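Local coordinates for uncharacterized protein (Pseudomonas syringae pv. tomato, PDB 3K4I), which is of unknown function but belongs to the Aldolase/RraA family, with a mixed beta-sheet, flanking helices and three chains in the assembly, at residues A153-L158 against I165-L170; Q14-E19 against E188-A193. All coordinates share one frame; numbering follows the deposited sequence.

Interaction 1: residues A153-L158 against I165-L170; sequences AVQVPL and IQPGDL
L158 and I165 form an antiparallel hydrogen-bonded pair at the open end of the hairpin made by strands 158-160 and 163-165. L158 N gives its hydrogen to I165 O at 2.8 Å, within the carbonyl plane, and I165 N returns the bond to L158 O at 2.8 Å, tilted out of the L158 carbonyl plane. I165 O also receives a weak CA-H contact from P157 CA at 3.3 Å. Beyond this pair the segments no longer pair as strands: Q155 has positive phi, and 166-169 forms a type II turn closed by D169 N to Q166 O. P167 and G168 suit its middle positions, the proline ring fixing phi and G168 adopting angles where a CB would press on P167 O. The D169 carboxylate steadies the turn, its OD2 taking Q166 N at 2.9 Å from above the carboxylate plane.

The two prolines meet the two glutamines. P167 lies against the bend at Q155, its CG 3.3 Å from Q155 C. The Q155 chain is folded at chi2 (-71°), which brings OE1 to 3.4 Å from P167 CB while the same oxygen accepts a bond from T59 N. At the other pair, Q166 bends likewise at chi2 (-77°), laying its amide across P157, with Q166 OE1 3.5 Å from P157 CG. L158 and I165 share one face, where CB of L158 meets CD1 of I165; aliphatic chains suit this buried side.

L158 packs on V88 of strand 85-90 and on Q61, and I165 on V180 of strand 177-181. Strand 53-63 runs alongside, with T59 bonded to Q155 and V156 O and with A57 bonded to G168 and D169, tying both segments to the main sheet.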
loop_
_atom_site.group_PDB
_atom_site.type_symbol
_atom_site.label_atom_id
_atom_site.label_comp_id
_atom_site.label_asym_id
_atom_site.label_seq_id
_atom_site.Cartn_x
_atom_site.Cartn_y
_atom_site.Cartn_z
ATOM N N ALA C 153 26.247 -4.484 -12.822
ATOM C CA ALA C 153 27.253 -3.489 -12.450
ATOM C C ALA C 153 26.766 -2.659 -11.273
ATOM O O ALA C 153 25.570 -2.469 -11.095
ATOM C CB ALA C 153 27.553 -2.579 -13.617
ATOM N N VAL C 154 27.710 -2.180 -10.471
ATOM C CA VAL C 154 27.378 -1.152 -9.473
ATOM C C VAL C 154 28.137 0.146 -9.763
ATOM O O VAL C 154 29.189 0.144 -10.408
ATOM C CB VAL C 154 27.617 -1.592 -7.989
ATOM C CG1 VAL C 154 26.809 -2.842 -7.641
ATOM C CG2 VAL C 154 29.110 -1.792 -7.676
ATOM N N GLN C 155 27.573 1.258 -9.297
ATOM C CA GLN C 155 28.145 2.600 -9.469
ATOM C C GLN C 155 28.164 3.053 -10.933
ATOM O O GLN C 155 29.116 3.699 -11.413
ATOM C CB GLN C 155 29.509 2.732 -8.793
ATOM C CG GLN C 155 29.405 2.474 -7.288
ATOM C CD GLN C 155 28.687 3.596 -6.592
ATOM O OE1 GLN C 155 27.485 3.775 -6.763
ATOM N NE2 GLN C 155 29.428 4.355 -5.752
ATOM N N VAL C 156 27.089 2.684 -11.629
ATOM C CA VAL C 156 26.832 3.148 -12.976
ATOM C C VAL C 156 25.559 4.008 -12.985
ATOM O O VAL C 156 24.726 3.866 -12.105
ATOM C CB VAL C 156 26.584 1.955 -13.931
ATOM C CG1 VAL C 156 27.891 1.202 -14.211
ATOM C CG2 VAL C 156 25.542 1.010 -13.372
ATOM N N PRO C 157 25.399 4.892 -13.986
ATOM C CA PRO C 157 24.141 5.641 -14.085
ATOM C C PRO C 157 22.938 4.705 -14.215
ATOM O O PRO C 157 23.017 3.716 -14.954
ATOM C CB PRO C 157 24.300 6.448 -15.388
ATOM C CG PRO C 157 25.750 6.447 -15.676
ATOM C CD PRO C 157 26.330 5.221 -15.079
ATOM N N LEU C 158 21.849 5.009 -13.498
ATOM C CA LEU C 158 20.573 4.306 -13.682
ATOM C C LEU C 158 19.562 5.240 -14.328
ATOM O O LEU C 158 19.619 6.453 -14.134
ATOM C CB LEU C 158 19.979 3.863 -12.352
ATOM C CG LEU C 158 20.912 3.118 -11.416
ATOM C CD1 LEU C 158 20.175 2.830 -10.128
ATOM C CD2 LEU C 158 21.528 1.855 -12.024
ATOM N N ILE C 165 19.899 8.595 -12.281
ATOM C CA ILE C 165 20.554 8.587 -10.951
ATOM C C ILE C 165 22.016 8.255 -11.221
ATOM O O ILE C 165 22.356 7.199 -11.802
ATOM C CB ILE C 165 19.978 7.536 -9.954
ATOM C CG1 ILE C 165 18.469 7.734 -9.719
ATOM C CG2 ILE C 165 20.710 7.612 -8.631
ATOM C CD1 ILE C 165 17.590 6.813 -10.556
ATOM N N GLN C 166 22.881 9.191 -10.858
ATOM C CA GLN C 166 24.316 8.981 -10.904
ATOM C C GLN C 166 24.811 8.632 -9.498
ATOM O O GLN C 166 24.307 9.176 -8.510
ATOM C CB GLN C 166 25.011 10.276 -11.339
ATOM C CG GLN C 166 24.766 10.709 -12.773
ATOM C CD GLN C 166 25.578 9.916 -13.765
ATOM O OE1 GLN C 166 26.318 9.007 -13.397
ATOM N NE2 GLN C 166 25.432 10.247 -15.051
ATOM N N PRO C 167 25.794 7.714 -9.415
ATOM C CA PRO C 167 26.476 7.481 -8.137
ATOM C C PRO C 167 26.894 8.824 -7.554
ATOM O O PRO C 167 27.556 9.635 -8.231
ATOM C CB PRO C 167 27.723 6.690 -8.527
ATOM C CG PRO C 167 27.408 6.099 -9.904
ATOM C CD PRO C 167 26.469 7.061 -10.557
ATOM N N GLY C 168 26.525 9.044 -6.301
ATOM C CA GLY C 168 26.907 10.299 -5.622
ATOM C C GLY C 168 25.768 11.306 -5.529
ATOM O O GLY C 168 25.860 12.313 -4.817
ATOM N N ASP C 169 24.678 11.045 -6.246
ATOM C CA ASP C 169 23.508 11.940 -6.177
ATOM C C ASP C 169 22.892 11.947 -4.758
ATOM O O ASP C 169 23.015 10.992 -3.991
ATOM C CB ASP C 169 22.454 11.560 -7.221
ATOM C CG ASP C 169 22.804 12.048 -8.639
ATOM O OD1 ASP C 169 23.745 12.842 -8.854
ATOM O OD2 ASP C 169 22.061 11.654 -9.572
ATOM N N LEU C 170 22.227 13.030 -4.421
ATOM C CA LEU C 170 21.591 13.122 -3.126
ATOM C C LEU C 170 20.191 12.487 -3.164
ATOM O O LEU C 170 19.332 12.938 -3.922
ATOM C CB LEU C 170 21.532 14.598 -2.727
ATOM C CG LEU C 170 20.683 14.922 -1.491
ATOM C CD1 LEU C 170 21.283 14.281 -0.249
ATOM C CD2 LEU C 170 20.574 16.444 -1.346
#

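Interaction 2: residues Q14-E19 against E188-A193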
loop_
_atom_site.group_PDB
_atom_site.type_symbol
_atom_site.label_atom_id
_atom_site.label_comp_id
_atom_site.label_asym_id
_atom_site.label_seq_id
_atom_site.Cartn_x
_atom_site.Cartn_y
_atom_site.Cartn_z
ATOM N N GLN C 14 28.840 17.542 4.548
ATOM C CA GLN C 14 28.024 16.894 5.569
ATOM C C GLN C 14 26.894 17.819 6.012
ATOM O O GLN C 14 25.784 17.358 6.307
ATOM C CB GLN C 14 28.867 16.459 6.784
ATOM C CG GLN C 14 28.107 15.521 7.752
ATOM C CD GLN C 14 27.525 14.275 7.077
ATOM O OE1 GLN C 14 28.192 13.600 6.282
ATOM N NE2 GLN C 14 26.275 13.955 7.412
ATOM N N SER C 15 27.181 19.120 6.023
ATOM C CA SER C 15 26.226 20.155 6.470
ATOM C C SER C 15 24.961 20.177 5.622
ATOM O O SER C 15 23.853 20.364 6.148
ATOM C CB SER C 15 26.877 21.541 6.477
ATOM O OG SER C 15 27.415 21.880 5.203
ATOM N N VAL C 16 25.138 19.966 4.315
ATOM C CA VAL C 16 24.027 19.919 3.352
ATOM C C VAL C 16 23.172 18.688 3.630
ATOM O O VAL C 16 21.946 18.767 3.636
ATOM C CB VAL C 16 24.575 19.931 1.894
ATOM C CG1 VAL C 16 23.475 19.610 0.859
ATOM C CG2 VAL C 16 25.229 21.284 1.567
ATOM N N LEU C 17 23.823 17.559 3.912
ATOM C CA LEU C 17 23.112 16.338 4.305
ATOM C C LEU C 17 22.375 16.526 5.634
ATOM O O LEU C 17 21.227 16.092 5.776
ATOM C CB LEU C 17 24.077 15.141 4.367
ATOM C CG LEU C 17 24.735 14.766 3.034
ATOM C CD1 LEU C 17 26.112 14.101 3.204
ATOM C CD2 LEU C 17 23.832 13.879 2.175
ATOM N N ASP C 18 23.013 17.208 6.587
ATOM C CA ASP C 18 22.384 17.410 7.888
ATOM C C ASP C 18 21.105 18.229 7.769
ATOM O O ASP C 18 20.086 17.878 8.373
ATOM C CB ASP C 18 23.368 17.992 8.917
ATOM C CG ASP C 18 24.527 17.042 9.209
ATOM O OD1 ASP C 18 24.309 15.810 9.153
ATOM O OD2 ASP C 18 25.652 17.510 9.471
ATOM N N GLU C 19 21.153 19.282 6.952
ATOM C CA GLU C 19 19.992 20.121 6.675
ATOM C C GLU C 19 18.785 19.336 6.179
ATOM O O GLU C 19 17.663 19.677 6.527
ATOM C CB GLU C 19 20.317 21.176 5.644
ATOM C CG GLU C 19 21.308 22.211 6.110
ATOM C CD GLU C 19 21.380 23.378 5.153
ATOM O OE1 GLU C 19 20.558 24.299 5.304
ATOM O OE2 GLU C 19 22.248 23.359 4.247
ATOM N N GLU C 188 22.574 23.934 -3.851
ATOM C CA GLU C 188 21.619 24.926 -4.310
ATOM C C GLU C 188 20.171 24.446 -4.094
ATOM O O GLU C 188 19.316 25.226 -3.707
ATOM C CB GLU C 188 21.865 25.256 -5.790
ATOM C CG GLU C 188 20.863 26.241 -6.423
ATOM C CD GLU C 188 20.949 27.664 -5.867
ATOM O OE1 GLU C 188 22.013 28.069 -5.308
ATOM O OE2 GLU C 188 19.942 28.397 -5.984
ATOM N N VAL C 189 19.895 23.166 -4.355
ATOM C CA VAL C 189 18.544 22.624 -4.165
ATOM C C VAL C 189 18.144 22.643 -2.680
ATOM O O VAL C 189 17.022 22.997 -2.328
ATOM C CB VAL C 189 18.420 21.218 -4.782
ATOM C CG1 VAL C 189 17.138 20.546 -4.338
ATOM C CG2 VAL C 189 18.513 21.346 -6.308
ATOM N N VAL C 190 19.090 22.316 -1.817
ATOM C CA VAL C 190 18.813 22.294 -0.393
ATOM C C VAL C 190 18.516 23.713 0.127
ATOM O O VAL C 190 17.577 23.904 0.899
ATOM C CB VAL C 190 19.956 21.602 0.397
ATOM C CG1 VAL C 190 19.832 21.872 1.910
ATOM C CG2 VAL C 190 19.921 20.106 0.115
ATOM N N LEU C 191 19.291 24.692 -0.328
ATOM C CA LEU C 191 19.028 26.096 -0.040
ATOM C C LEU C 191 17.628 26.534 -0.512
ATOM O O LEU C 191 16.869 27.161 0.244
ATOM C CB LEU C 191 20.112 26.987 -0.678
ATOM C CG LEU C 191 20.078 28.499 -0.448
ATOM C CD1 LEU C 191 20.449 28.821 1.004
ATOM C CD2 LEU C 191 21.051 29.193 -1.393
ATOM N N ARG C 192 17.264 26.167 -1.744
ATOM C CA ARG C 192 15.949 26.532 -2.246
ATOM C C ARG C 192 14.811 25.830 -1.481
ATOM O O ARG C 192 13.781 26.456 -1.187
ATOM C CB ARG C 192 15.848 26.244 -3.759
ATOM C CG ARG C 192 16.632 27.264 -4.576
ATOM C CD ARG C 192 16.689 26.880 -6.037
ATOM N NE ARG C 192 17.459 27.862 -6.803
ATOM C CZ ARG C 192 17.020 28.484 -7.893
ATOM N NH1 ARG C 192 15.820 28.206 -8.393
ATOM N NH2 ARG C 192 17.803 29.375 -8.497
ATOM N N ALA C 193 15.025 24.562 -1.118
ATOM C CA ALA C 193 14.025 23.777 -0.409
ATOM C C ALA C 193 13.757 24.384 0.960
ATOM O O ALA C 193 12.630 24.434 1.414
ATOM C CB ALA C 193 14.466 22.303 -0.261
#
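Helix-helix packing brings V190, near the start of the long helix 186-207, against V16 and E19 of the short N-terminal helix 14-19. V16 and E19 stand three residues apart and so lie about one turn along the same flank of their helix, and V190, whose CB points toward them, reaches both. The backbones come as near as 6.8 Å between V16 CA and V190 CA, a spacing that small beta-branched side chains allow.

The two methyls of V190 divide the work. Its CG2 meets V16 CG1 at 3.7 Å. Its CG1, set opposite the backbone nitrogen by chi1 (166°), lies 3.8 Å from E19 CB and 3.7 Å from E19 OE2. E19 thus offers V190 the aliphatic root of its chain and the flat face of its carboxylate, whereas its charge is answered by a salt bridge from OE1 to R194, on the same long helix as V190. A glutamate suits this partly exposed flank: its stem can pack while its acid end pairs with the arginine. V190 is buried more deeply, with C20, L23 and L170 also packed around it.

Each helix carries a polar link along its own length. In 14-19, Q14 NE2 donates to D18 OD1 at 3.2 Å. In 188-193, E188 and R192 form a salt bridge one turn apart, while R192 NH1 bonds to S34. The hydrogen bond within this salt bridge is nearly straight: R192 NE points in the guanidinium plane at the anti lone pair of E188 OE2, 2.7 Å away, with an angle of 178° at the hydrogen.

How the interactions relate
Interaction 1 is nested within the long loop closed by interaction 2, and their centres lie 20 Å apart. L170 joins them: as the last residue of 165-170 it leads into strand 170-174 and sends CD1 to within 3.5 Å of L17 CD2 and CD2 to within 4.0 Å of V190 CG2. Both contacts are partly buried, but they differ in chemistry. Interaction 1 joins neighbouring parts of the chain through paired backbone bonds, a turn and proline packing, and anchors on strand 53-63. Interaction 2 brings together distant parts of the chain by a few side-chain contacts between helices, with charges paired at its margin.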